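TAF6 (Antonospora locustae, PDB 4ATG) is a TFIID subunit whose HEAT-repeat C-terminal domain takes part in forming the Taf6-Taf9 complex and so probably supports assembly of this transcription factor. Local coordinates at residues 66-71 with 107-112; 51-56 with 93-98; 135-140 with 166-171. All coordinates share one frame; numbering follows the deposited sequence. Where two conformers were deposited one is given.

Contact 1 of 3, residues 66-71 with 107-112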
loop_
_atom_site.group_PDB
_atom_site.type_symbol
_atom_site.label_atom_id
_atom_site.label_comp_id
_atom_site.label_asym_id
_atom_site.label_seq_id
_atom_site.Cartn_x
_atom_site.Cartn_y
_atom_site.Cartn_z
ATOM N N CYS A 66 2.482 -9.718 -0.827
ATOM C CA CYS A 66 2.644 -8.688 -1.879
ATOM C C CYS A 66 3.106 -7.372 -1.299
ATOM O O CYS A 66 4.035 -6.763 -1.820
ATOM C CB CYS A 66 1.353 -8.527 -2.662
ATOM S SG CYS A 66 0.961 -9.955 -3.703
ATOM N N ILE A 67 2.490 -6.961 -0.187
ATOM C CA ILE A 67 2.847 -5.714 0.506
ATOM C C ILE A 67 4.289 -5.803 0.999
ATOM O O ILE A 67 5.047 -4.844 0.861
ATOM C CB ILE A 67 1.818 -5.468 1.653
ATOM C CG1 ILE A 67 0.415 -5.170 1.061
ATOM C CG2 ILE A 67 2.284 -4.308 2.575
ATOM C CD1 ILE A 67 -0.792 -5.450 2.107
ATOM N N ALA A 68 4.670 -6.958 1.576
ATOM C CA ALA A 68 6.032 -7.188 2.098
ATOM C C ALA A 68 7.050 -7.181 0.976
ATOM O O ALA A 68 8.137 -6.663 1.187
ATOM C CB ALA A 68 6.092 -8.504 2.870
ATOM N N LEU A 69 6.695 -7.718 -0.230
ATOM C CA LEU A 69 7.613 -7.694 -1.383
ATOM C C LEU A 69 7.837 -6.255 -1.837
ATOM O O LEU A 69 8.961 -5.881 -2.199
ATOM C CB LEU A 69 7.078 -8.550 -2.531
ATOM C CG LEU A 69 7.099 -10.085 -2.278
ATOM C CD1 LEU A 69 6.347 -10.799 -3.402
ATOM C CD2 LEU A 69 8.517 -10.601 -2.262
ATOM N N TYR A 70 6.779 -5.435 -1.850
ATOM C CA TYR A 70 6.981 -4.017 -2.218
ATOM C C TYR A 70 7.958 -3.354 -1.241
ATOM O O TYR A 70 8.859 -2.626 -1.661
ATOM C CB TYR A 70 5.677 -3.234 -2.156
ATOM C CG TYR A 70 4.740 -3.418 -3.335
ATOM C CD1 TYR A 70 5.233 -3.678 -4.617
ATOM C CD2 TYR A 70 3.368 -3.254 -3.184
ATOM C CE1 TYR A 70 4.371 -3.786 -5.715
ATOM C CE2 TYR A 70 2.502 -3.342 -4.272
ATOM C CZ TYR A 70 3.006 -3.627 -5.530
ATOM O OH TYR A 70 2.130 -3.744 -6.576
ATOM N N PHE A 71 7.770 -3.591 0.063
ATOM C CA PHE A 71 8.631 -2.987 1.083
ATOM C C PHE A 71 10.063 -3.472 0.931
ATOM O O PHE A 71 10.997 -2.706 1.151
ATOM C CB PHE A 71 8.073 -3.293 2.500
ATOM C CG PHE A 71 8.738 -2.480 3.599
ATOM C CD1 PHE A 71 8.895 -1.100 3.470
ATOM C CD2 PHE A 71 9.227 -3.097 4.744
ATOM C CE1 PHE A 71 9.517 -0.348 4.483
ATOM C CE2 PHE A 71 9.850 -2.347 5.753
ATOM C CZ PHE A 71 9.992 -0.982 5.611
ATOM N N ARG A 107 -5.324 -3.958 5.357
ATOM C CA ARG A 107 -5.496 -2.525 5.147
ATOM C C ARG A 107 -4.479 -1.737 5.959
ATOM O O ARG A 107 -3.852 -0.823 5.432
ATOM C CB ARG A 107 -6.904 -2.092 5.539
ATOM C CG ARG A 107 -7.995 -2.773 4.724
ATOM C CD ARG A 107 -9.370 -2.297 5.165
ATOM N NE ARG A 107 -10.435 -3.025 4.474
ATOM C CZ ARG A 107 -10.876 -2.748 3.252
ATOM N NH1 ARG A 107 -10.365 -1.736 2.566
ATOM N NH2 ARG A 107 -11.826 -3.485 2.704
ATOM N N LYS A 108 -4.319 -2.096 7.227
ATOM C CA LYS A 108 -3.381 -1.419 8.117
ATOM C C LYS A 108 -1.941 -1.656 7.692
ATOM O O LYS A 108 -1.137 -0.715 7.747
ATOM C CB LYS A 108 -3.577 -1.882 9.558
ATOM C CG LYS A 108 -4.895 -1.409 10.155
ATOM C CD LYS A 108 -5.056 -2.010 11.538
ATOM C CE LYS A 108 -6.238 -1.424 12.232
ATOM N NZ LYS A 108 -6.640 -2.258 13.395
ATOM N N MET A 109 -1.600 -2.910 7.297
ATOM C CA MET A 109 -0.234 -3.258 6.884
ATOM C C MET A 109 0.157 -2.437 5.658
ATOM O O MET A 109 1.248 -1.880 5.617
ATOM C CB MET A 109 -0.127 -4.751 6.555
ATOM C CG MET A 109 1.262 -5.159 6.155
ATOM S SD MET A 109 1.272 -6.838 5.506
ATOM C CE MET A 109 2.986 -7.054 5.206
ATOM N N SER A 110 -0.746 -2.372 4.661
ATOM C CA SER A 110 -0.483 -1.583 3.450
ATOM C C SER A 110 -0.375 -0.104 3.805
ATOM O O SER A 110 0.496 0.573 3.280
ATOM C CB SER A 110 -1.575 -1.778 2.411
ATOM O OG SER A 110 -1.240 -1.020 1.257
ATOM N N ALA A 111 -1.256 0.397 4.727
ATOM C CA ALA A 111 -1.249 1.806 5.159
ATOM C C ALA A 111 0.104 2.173 5.788
ATOM O O ALA A 111 0.596 3.284 5.574
ATOM C CB ALA A 111 -2.378 2.063 6.163
ATOM N N ASP A 112 0.725 1.223 6.529
ATOM C CA ASP A 112 2.037 1.403 7.142
ATOM C C ASP A 112 3.115 1.637 6.081
ATOM O O ASP A 112 4.032 2.444 6.292
ATOM C CB ASP A 112 2.396 0.192 7.983
ATOM C CG ASP A 112 1.510 0.017 9.207
ATOM O OD1 ASP A 112 0.902 1.025 9.655
ATOM O OD2 ASP A 112 1.435 -1.120 9.725
#

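Contact 2 of 3, residues 51-56 with 93-98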
loop_
_atom_site.group_PDB
_atom_site.type_symbol
_atom_site.label_atom_id
_atom_site.label_comp_id
_atom_site.label_asym_id
_atom_site.label_seq_id
_atom_site.Cartn_x
_atom_site.Cartn_y
_atom_site.Cartn_z
ATOM N N GLU A 51 -0.807 -6.894 -10.377
ATOM C CA GLU A 51 -1.825 -7.752 -11.005
ATOM C C GLU A 51 -2.275 -8.860 -10.060
ATOM O O GLU A 51 -3.459 -9.178 -9.990
ATOM C CB GLU A 51 -1.300 -8.358 -12.326
ATOM C CG GLU A 51 -1.299 -7.377 -13.487
ATOM C CD GLU A 51 -0.576 -7.811 -14.751
ATOM O OE1 GLU A 51 0.134 -8.845 -14.728
ATOM O OE2 GLU A 51 -0.696 -7.086 -15.765
ATOM N N LEU A 52 -1.338 -9.424 -9.303
ATOM C CA LEU A 52 -1.658 -10.491 -8.354
ATOM C C LEU A 52 -2.551 -9.954 -7.232
ATOM O O LEU A 52 -3.514 -10.628 -6.871
ATOM C CB LEU A 52 -0.348 -11.115 -7.808
ATOM C CG LEU A 52 -0.486 -12.306 -6.843
ATOM C CD1 LEU A 52 -1.263 -13.485 -7.478
ATOM C CD2 LEU A 52 0.895 -12.760 -6.362
ATOM N N ILE A 53 -2.289 -8.722 -6.721
ATOM C CA ILE A 53 -3.138 -8.125 -5.676
ATOM C C ILE A 53 -4.587 -8.023 -6.173
ATOM O O ILE A 53 -5.506 -8.372 -5.438
ATOM C CB ILE A 53 -2.569 -6.751 -5.237
ATOM C CG1 ILE A 53 -1.405 -6.947 -4.217
ATOM C CG2 ILE A 53 -3.658 -5.806 -4.675
ATOM C CD1 ILE A 53 -0.431 -5.743 -4.186
ATOM N N LEU A 54 -4.793 -7.572 -7.435
ATOM C CA LEU A 54 -6.153 -7.440 -8.004
ATOM C C LEU A 54 -6.891 -8.765 -8.080
ATOM O O LEU A 54 -8.119 -8.795 -8.025
ATOM C CB LEU A 54 -6.115 -6.759 -9.392
ATOM C CG LEU A 54 -5.514 -5.328 -9.453
ATOM C CD1 LEU A 54 -5.569 -4.782 -10.876
ATOM C CD2 LEU A 54 -6.226 -4.366 -8.481
ATOM N N LYS A 55 -6.140 -9.861 -8.172
ATOM C CA LYS A 55 -6.691 -11.222 -8.267
ATOM C C LYS A 55 -6.811 -11.902 -6.906
ATOM O O LYS A 55 -7.421 -12.971 -6.819
ATOM C CB LYS A 55 -5.761 -12.074 -9.159
ATOM C CG LYS A 55 -5.949 -11.835 -10.644
ATOM C CD LYS A 55 -4.809 -12.431 -11.444
ATOM C CE LYS A 55 -4.969 -12.193 -12.929
ATOM N NZ LYS A 55 -3.711 -12.485 -13.665
ATOM N N SER A 56 -6.220 -11.293 -5.844
ATOM C CA SER A 56 -6.115 -11.907 -4.513
ATOM C C SER A 56 -6.827 -11.208 -3.361
ATOM O O SER A 56 -6.440 -11.406 -2.199
ATOM C CB SER A 56 -4.640 -12.093 -4.155
ATOM O OG SER A 56 -3.921 -12.667 -5.234
ATOM N N LEU A 93 -2.358 1.571 -2.111
ATOM C CA LEU A 93 -3.628 2.227 -1.767
ATOM C C LEU A 93 -4.842 1.362 -2.063
ATOM O O LEU A 93 -5.817 1.425 -1.311
ATOM C CB LEU A 93 -3.750 3.607 -2.426
ATOM C CG LEU A 93 -2.798 4.674 -1.877
ATOM C CD1 LEU A 93 -2.805 5.875 -2.766
ATOM C CD2 LEU A 93 -3.185 5.098 -0.445
ATOM N N THR A 94 -4.771 0.498 -3.111
ATOM C CA THR A 94 -5.857 -0.462 -3.418
ATOM C C THR A 94 -6.027 -1.421 -2.212
ATOM O O THR A 94 -7.147 -1.776 -1.868
ATOM C CB THR A 94 -5.530 -1.218 -4.695
ATOM O OG1 THR A 94 -5.525 -0.285 -5.779
ATOM C CG2 THR A 94 -6.514 -2.346 -4.989
ATOM N N CYS A 95 -4.917 -1.820 -1.571
ATOM C CA CYS A 95 -4.987 -2.697 -0.384
ATOM C C CYS A 95 -5.545 -1.981 0.825
ATOM O O CYS A 95 -6.111 -2.632 1.702
ATOM C CB CYS A 95 -3.631 -3.315 -0.076
ATOM S SG CYS A 95 -3.037 -4.427 -1.362
ATOM N N VAL A 96 -5.385 -0.650 0.885
ATOM C CA VAL A 96 -5.903 0.149 2.022
ATOM C C VAL A 96 -7.424 0.332 1.871
ATOM O O VAL A 96 -8.182 0.096 2.814
ATOM C CB VAL A 96 -5.207 1.548 2.118
ATOM C CG1 VAL A 96 -5.825 2.411 3.222
ATOM C CG2 VAL A 96 -3.695 1.420 2.333
ATOM N N ILE A 97 -7.846 0.772 0.679
ATOM C CA ILE A 97 -9.223 1.162 0.378
ATOM C C ILE A 97 -10.106 0.155 -0.391
ATOM O O ILE A 97 -11.305 0.378 -0.491
ATOM C CB ILE A 97 -9.232 2.582 -0.270
ATOM C CG1 ILE A 97 -8.614 2.576 -1.679
ATOM C CG2 ILE A 97 -8.567 3.635 0.623
ATOM C CD1 ILE A 97 -9.510 2.847 -2.725
ATOM N N GLY A 98 -9.513 -0.896 -0.954
ATOM C CA GLY A 98 -10.216 -1.909 -1.740
ATOM C C GLY A 98 -11.499 -2.413 -1.107
ATOM O O GLY A 98 -11.515 -2.739 0.084
#

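Contact 3 of 3, residues 135-140 with 166-171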
loop_
_atom_site.group_PDB
_atom_site.type_symbol
_atom_site.label_atom_id
_atom_site.label_comp_id
_atom_site.label_asym_id
_atom_site.label_seq_id
_atom_site.Cartn_x
_atom_site.Cartn_y
_atom_site.Cartn_z
ATOM N N THR A 135 -6.657 10.956 -2.552
ATOM C CA THR A 135 -7.242 9.621 -2.661
ATOM C C THR A 135 -7.890 9.224 -1.324
ATOM O O THR A 135 -9.057 8.842 -1.301
ATOM C CB THR A 135 -6.170 8.614 -3.105
ATOM O OG1 THR A 135 -5.708 8.994 -4.398
ATOM C CG2 THR A 135 -6.681 7.174 -3.131
ATOM N N LEU A 136 -7.135 9.320 -0.229
ATOM C CA LEU A 136 -7.624 8.915 1.095
ATOM C C LEU A 136 -8.811 9.717 1.597
ATOM O O LEU A 136 -9.802 9.126 2.056
ATOM C CB LEU A 136 -6.474 8.958 2.106
ATOM C CG LEU A 136 -5.304 8.011 1.843
ATOM C CD1 LEU A 136 -4.147 8.343 2.764
ATOM C CD2 LEU A 136 -5.718 6.553 1.997
ATOM N N LYS A 137 -8.716 11.056 1.555
ATOM C CA LYS A 137 -9.802 11.918 2.013
ATOM C C LYS A 137 -11.046 11.643 1.151
ATOM O O LYS A 137 -12.161 11.631 1.679
ATOM C CB LYS A 137 -9.400 13.406 1.928
ATOM C CG LYS A 137 -10.410 14.353 2.567
ATOM C CD LYS A 137 -10.552 15.676 1.806
ATOM C CE LYS A 137 -11.570 15.614 0.687
ATOM N NZ LYS A 137 -11.846 16.958 0.115
ATOM N N GLY A 138 -10.832 11.389 -0.144
ATOM C CA GLY A 138 -11.915 11.087 -1.080
ATOM C C GLY A 138 -12.731 9.866 -0.698
ATOM O O GLY A 138 -13.961 9.930 -0.689
ATOM N N VAL A 139 -12.042 8.762 -0.346
ATOM C CA VAL A 139 -12.616 7.473 0.046
ATOM C C VAL A 139 -13.294 7.591 1.405
ATOM O O VAL A 139 -14.445 7.169 1.546
ATOM C CB VAL A 139 -11.564 6.332 -0.009
ATOM C CG1 VAL A 139 -12.119 5.020 0.570
ATOM C CG2 VAL A 139 -11.059 6.117 -1.443
ATOM N N TRP A 140 -12.600 8.201 2.395
ATOM C CA TRP A 140 -13.154 8.402 3.742
ATOM C C TRP A 140 -14.486 9.176 3.682
ATOM O O TRP A 140 -15.482 8.755 4.289
ATOM C CB TRP A 140 -12.121 9.124 4.636
ATOM C CG TRP A 140 -12.649 9.529 5.987
ATOM C CD1 TRP A 140 -13.513 8.823 6.777
ATOM C CD2 TRP A 140 -12.355 10.743 6.695
ATOM N NE1 TRP A 140 -13.779 9.525 7.931
ATOM C CE2 TRP A 140 -13.095 10.715 7.901
ATOM C CE3 TRP A 140 -11.546 11.867 6.422
ATOM C CZ2 TRP A 140 -13.052 11.761 8.834
ATOM C CZ3 TRP A 140 -11.518 12.910 7.342
ATOM C CH2 TRP A 140 -12.251 12.844 8.538
ATOM N N ASN A 166 -4.510 17.151 11.979
ATOM C CA ASN A 166 -5.013 18.501 12.252
ATOM C C ASN A 166 -5.644 19.204 11.074
ATOM O O ASN A 166 -6.633 19.913 11.257
ATOM C CB ASN A 166 -3.941 19.352 12.935
ATOM C CG ASN A 166 -3.653 18.913 14.346
ATOM O OD1 ASN A 166 -4.546 18.493 15.092
ATOM N ND2 ASN A 166 -2.397 19.005 14.749
ATOM N N THR A 167 -5.097 19.031 9.872
ATOM C CA THR A 167 -5.708 19.659 8.715
ATOM C C THR A 167 -6.880 18.787 8.263
ATOM O O THR A 167 -7.991 19.019 8.731
ATOM C CB THR A 167 -4.683 20.113 7.666
ATOM O OG1 THR A 167 -3.882 19.005 7.255
ATOM C CG2 THR A 167 -3.793 21.238 8.174
ATOM N N VAL A 168 -6.602 17.707 7.534
ATOM C CA VAL A 168 -7.546 16.747 6.940
ATOM C C VAL A 168 -8.602 16.139 7.891
ATOM O O VAL A 168 -9.798 16.271 7.640
ATOM C CB VAL A 168 -6.823 15.660 6.078
ATOM C CG1 VAL A 168 -7.818 14.828 5.275
ATOM C CG2 VAL A 168 -5.775 16.276 5.145
ATOM N N ILE A 169 -8.179 15.441 8.934
ATOM C CA ILE A 169 -9.119 14.757 9.828
ATOM C C ILE A 169 -9.989 15.697 10.659
ATOM O O ILE A 169 -11.229 15.615 10.583
ATOM C CB ILE A 169 -8.393 13.660 10.654
ATOM C CG1 ILE A 169 -7.696 12.663 9.689
ATOM C CG2 ILE A 169 -9.376 12.949 11.581
ATOM C CD1 ILE A 169 -6.853 11.650 10.394
ATOM N N ARG A 170 -9.345 16.600 11.425
ATOM C CA ARG A 170 -10.028 17.593 12.268
ATOM C C ARG A 170 -11.039 18.453 11.477
ATOM O O ARG A 170 -12.160 18.656 11.947
ATOM C CB ARG A 170 -8.999 18.467 13.010
ATOM C CG ARG A 170 -9.542 19.119 14.279
ATOM C CD ARG A 170 -8.454 19.712 15.176
ATOM N NE ARG A 170 -7.520 18.708 15.703
ATOM C CZ ARG A 170 -7.775 17.902 16.731
ATOM N NH1 ARG A 170 -8.950 17.951 17.347
ATOM N NH2 ARG A 170 -6.864 17.030 17.138
ATOM N N GLU A 171 -10.663 18.895 10.267
ATOM C CA GLU A 171 -11.506 19.716 9.385
ATOM C C GLU A 171 -12.779 19.023 8.899
ATOM O O GLU A 171 -13.777 19.699 8.680
ATOM C CB GLU A 171 -10.698 20.181 8.161
ATOM C CG GLU A 171 -10.114 21.576 8.300
ATOM C CD GLU A 171 -11.053 22.679 7.856
ATOM O OE1 GLU A 171 -11.165 22.905 6.629
ATOM O OE2 GLU A 171 -11.683 23.312 8.733
#

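Contact 1 of 3, residues 66-71 with 107-112
Ile67 meets Met109 and Ser110 with different branches of its side chain. Its CG2 methyl lies 3.8 Å from Met109 CG and 3.9 Å from Met109 CE, and it packs on the thioether chain, which crosses it at a slant. Its other branch ends at CD1, 3.8 Å from Ser110 CB. Met109 CG stands anti to the backbone N (chi1 -179°), and the chain runs on extended. That shape carries SD past Ile67 CB and takes the terminal methyl on to Ala68, where Met109 CE is 4.1 Å from Ala68 CB. Met109 was deposited in two conformers, and this reach belongs to one of them. Behind these side chains the backbones are nearly parallel, at 10°, with the axes 10.0 Å apart. The CA atoms come closest at Ile67 and Ser110, 6.1 Å apart. Ser110, also deposited in two conformers, gives its carbon to this contact; in the conformer described, its OG bonds to the carbonyl O of Leu92, on helix 85-97. Val106 and Ile113 of helix 104-121 also touch Ile67. Helices 60-75 and 104-121 thus pack side by side as parallel helices of the HEAT-repeat solenoid. The chemistry across the contact is apolar carbon and sulfur. It has no directional bond of its own, so the fit rests on the shapes of Ile67 and Met109, while the hydroxyl close by, in that conformer, is satisfied by a third helix.

Contact 2 of 3, residues 51-56 with 93-98
Ile53 presses on Cys95, and Leu54 on Thr94, where two nearly parallel helices of the HEAT-repeat solenoid run side by side. Segments 51-55 and 93-97 make 17°, each at the C-terminal end of its helix, 42-55 and 85-97. Ile53 sets CG2 anti to the backbone N and CG1 beside it (chi1 -81°). Its branches gather round one sulfur: Cys95 SG is 3.6 Å from Ile53 CG2 and 4.1 Å from Ile53 CD1. The Cys95 torsion (chi1 -65°) places SG beside its own backbone N and against Ile53. Leu54 starts out alongside the other helix, but its end turns nearer. Leu54 CD2 comes to 4.0 Å from Thr94 CG2, and the two side chains cross at about a right angle. Thr94 offers its methyl to Leu54, while its OG1 is hydrogen-bonded to the carbonyl O of Pro90, one turn back on the same helix. The polar end is therefore satisfied within helix 85-97. A bound buffer molecule, probably from the crystallisation liquor, lies about 3 Å from the side chain of Thr94 at its nearest atoms. Cys66 and Tyr70 of helix 60-75 also touch Ile53, and Ser110 of helix 104-121 touches Cys95. Past the end of helix 42-55, Ser56 turns back on the last turn: its OG donates to Leu52 O at 2.6 Å, from above the carbonyl plane.

Contact 3 of 3, residues 135-140 with 166-171
Helices 135-140 and 166-171 run almost parallel, at 5° with axes 11.3 Å apart, and are nearest in CA at Lys137 and Val168; the second has a wider pi-type turn at 166-169. Trp140 bridges the gap. Its CG is anti to the backbone N (chi1 173°), which sends the six-membered ring to the backbone of the other helix. There the ring meets it edge on: Trp140 CZ3 is 3.8 Å from Val168 O, and Trp140 CH2 is 3.6 Å from Ile169 O. Both oxygens lie near the ring plane, so the weakly positive C-H edge probably faces them favourably. Trp140 CH2 also lies 4.2 Å from Ile169 CG2. Beside it, Lys137 contributes only the base of its chain, with Lys137 CG 3.8 Å from Val168 CG1. The chain then bends at chi2 and chi3, and the ammonium end leads away. On the exposed flank of helix 166-171, Arg170 NE donates to Asn166 OD1 at 3.0 Å, a side-chain bond one turn back. Around the contact, Tyr176 of helix 162-179 stacks on Trp140, and Val185 and Leu189 of helix 183-194 touch it. Replacing Trp140 with alanine removes the ring, and is likely to leave a gap facing Val168 and Ile169 and Tyr176 without its stacking mate. Leu154 and Leu157 of helix 147-160 pack on Ile169. Leu93 and Ile97 of helix 85-97 touch helix 128-140 as well.

In the fold
All three contacts join nearly parallel helices of one HEAT-repeat solenoid, and all are partly buried. Contact 1 lies closest to the middle, its centre about 5 Å from the centre of the chain. The centre of contact 2 is about 8 Å from that point and the centre of contact 3 about 17 Å, toward the C-terminal end. No helix is shared. Contacts 1 and 2 still touch: Arg107 binds the carbonyls of Val96 and Gly98. Side chains of helix 85-97 link contact 2 with contact 3. Contacts 1 and 3 do not meet. Sulfur and aliphatic carbon dominate the first two, whereas an indole edge against carbonyl oxygens distinguishes the third.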